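PDB 5ICQ: methylocystis parvus OBBP MbnE from Methylocystis parvus OBBP, which probably binds the copper-chelating peptide methanobactin in the periplasm as the solute-binding component of its uptake machinery. Local coordinates for residues E349-N354 / A459-S464. Residues are numbered along the deposited sequence; the frame is centred on the assembly and turned at random.
Sequences EWVNAN and ALAYAS
Ala-461 meets Trp-350 and Val-351 where two helices of a family 5 periplasmic binding protein fold touch: the short helix 348-355 and helix 453-467. The latter is the crossover helix of a beta-alpha-beta unit, linking the parallel strands 442-450 and 472-477 and packing on them through Ala-459 and Ala-463.

The contact is purely apolar and small, burying 81 Å² in all. One methyl, CB of Ala-461, points at the neighbouring helix and rests against two adjacent side chains there. The six-membered part of the Trp-350 indole approaches it obliquely, with CZ3 3.8 Å from Ala-461 CB. The branch CG1 of Val-351 comes to 3.9 Å from that same CB. The first side-chain bond of Trp-350 is turned to set CG opposite the backbone N (chi1 -174°), which carries the indole out beside Val-351, whose CG1 lies at the ring edge and in its plane. The closest pair of CA atoms, Val-351 CA and Ala-461 CA, is 7.5 Å apart.

A side-chain hydrogen bond within helix 348-355 fixes the Asn-354 amide beside the indole. Asn-354 lays its amide nitrogen over one face of the ring, ND2 standing 3.1 Å above the plane toward the rim. That nitrogen donates to Trp-350 O at 2.9 Å and 163°, while Asn-354 N reaches the same oxygen from the opposite face of the carbonyl plane.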
loop_
_atom_site.group_PDB
_atom_site.type_symbol
_atom_site.label_atom_id
_atom_site.label_comp_id
_atom_site.label_asym_id
_atom_site.label_seq_id
_atom_site.Cartn_x
_atom_site.Cartn_y
_atom_site.Cartn_z
ATOM N N GLU A 349 23.320 8.389 5.767
ATOM C CA GLU A 349 24.299 8.514 4.692
ATOM C C GLU A 349 25.313 7.374 4.738
ATOM O O GLU A 349 25.680 6.813 3.697
ATOM C CB GLU A 349 24.983 9.878 4.784
ATOM C CG GLU A 349 24.039 11.084 4.528
ATOM C CD GLU A 349 22.909 11.252 5.567
ATOM O OE1 GLU A 349 21.751 11.532 5.165
ATOM O OE2 GLU A 349 23.168 11.108 6.780
ATOM N N TRP A 350 25.733 6.979 5.941
ATOM C CA TRP A 350 26.670 5.866 6.070
ATOM C C TRP A 350 26.050 4.550 5.594
ATOM O O TRP A 350 26.692 3.791 4.856
ATOM C CB TRP A 350 27.157 5.748 7.518
ATOM C CG TRP A 350 28.238 4.712 7.684
ATOM C CD1 TRP A 350 29.587 4.910 7.593
ATOM C CD2 TRP A 350 28.056 3.315 7.953
ATOM N NE1 TRP A 350 30.256 3.726 7.803
ATOM C CE2 TRP A 350 29.338 2.731 8.029
ATOM C CE3 TRP A 350 26.934 2.506 8.157
ATOM C CZ2 TRP A 350 29.528 1.371 8.289
ATOM C CZ3 TRP A 350 27.119 1.154 8.410
ATOM C CH2 TRP A 350 28.412 0.600 8.476
ATOM N N VAL A 351 24.813 4.238 6.010
ATOM C CA VAL A 351 24.255 2.960 5.573
ATOM C C VAL A 351 23.988 2.982 4.071
ATOM O O VAL A 351 24.213 1.983 3.379
ATOM C CB VAL A 351 22.988 2.553 6.367
ATOM C CG1 VAL A 351 23.269 2.472 7.874
ATOM C CG2 VAL A 351 21.811 3.434 6.069
ATOM N N ASN A 352 23.520 4.118 3.539
ATOM C CA ASN A 352 23.230 4.187 2.108
ATOM C C ASN A 352 24.484 3.909 1.285
ATOM O O ASN A 352 24.446 3.155 0.308
ATOM C CB ASN A 352 22.653 5.560 1.762
ATOM C CG ASN A 352 21.902 5.572 0.433
ATOM O OD1 ASN A 352 21.343 4.565 0.014
ATOM N ND2 ASN A 352 21.876 6.730 -0.221
ATOM N N ALA A 353 25.610 4.487 1.689
ATOM C CA ALA A 353 26.849 4.286 0.946
ATOM C C ALA A 353 27.434 2.898 1.171
ATOM O O ALA A 353 28.071 2.344 0.269
ATOM C CB ALA A 353 27.872 5.355 1.337
ATOM N N ASN A 354 27.233 2.312 2.355
ATOM C CA ASN A 354 27.917 1.062 2.670
ATOM C C ASN A 354 27.107 -0.180 2.340
ATOM O O ASN A 354 27.696 -1.243 2.111
ATOM C CB ASN A 354 28.312 1.037 4.151
ATOM C CG ASN A 354 29.602 1.792 4.414
ATOM O OD1 ASN A 354 30.694 1.249 4.243
ATOM N ND2 ASN A 354 29.484 3.056 4.802
ATOM N N ALA A 459 20.301 -2.213 12.380
ATOM C CA ALA A 459 20.212 -1.972 13.814
ATOM C C ALA A 459 21.592 -1.896 14.452
ATOM O O ALA A 459 21.808 -1.115 15.392
ATOM C CB ALA A 459 19.364 -3.068 14.470
ATOM N N LEU A 460 22.538 -2.706 13.961
ATOM C CA LEU A 460 23.901 -2.668 14.487
ATOM C C LEU A 460 24.575 -1.341 14.165
ATOM O O LEU A 460 25.367 -0.828 14.966
ATOM C CB LEU A 460 24.715 -3.837 13.916
ATOM C CG LEU A 460 24.347 -5.220 14.467
ATOM C CD1 LEU A 460 24.979 -6.347 13.633
ATOM C CD2 LEU A 460 24.806 -5.333 15.941
ATOM N N ALA A 461 24.306 -0.787 12.984
ATOM C CA ALA A 461 24.843 0.535 12.670
ATOM C C ALA A 461 24.285 1.578 13.627
ATOM O O ALA A 461 25.027 2.406 14.175
ATOM C CB ALA A 461 24.521 0.896 11.216
ATOM N N TYR A 462 22.970 1.544 13.843
ATOM C CA TYR A 462 22.332 2.464 14.776
ATOM C C TYR A 462 22.879 2.279 16.184
ATOM O O TYR A 462 23.154 3.262 16.886
ATOM C CB TYR A 462 20.818 2.241 14.738
ATOM C CG TYR A 462 19.953 3.310 15.397
ATOM C CD1 TYR A 462 20.417 4.607 15.596
ATOM C CD2 TYR A 462 18.642 3.009 15.786
ATOM C CE1 TYR A 462 19.596 5.588 16.181
ATOM C CE2 TYR A 462 17.823 3.966 16.357
ATOM C CZ TYR A 462 18.307 5.249 16.561
ATOM O OH TYR A 462 17.488 6.188 17.148
ATOM N N ALA A 463 23.077 1.022 16.609
ATOM C CA ALA A 463 23.592 0.774 17.955
ATOM C C ALA A 463 24.967 1.396 18.131
ATOM O O ALA A 463 25.274 1.987 19.178
ATOM C CB ALA A 463 23.655 -0.732 18.229
ATOM N N SER A 464 25.804 1.276 17.105
ATOM C CA SER A 464 27.144 1.847 17.151
ATOM C C SER A 464 27.095 3.365 17.282
ATOM O O SER A 464 27.908 3.962 17.995
ATOM C CB SER A 464 27.913 1.427 15.895
ATOM O OG SER A 464 29.241 1.905 15.934
#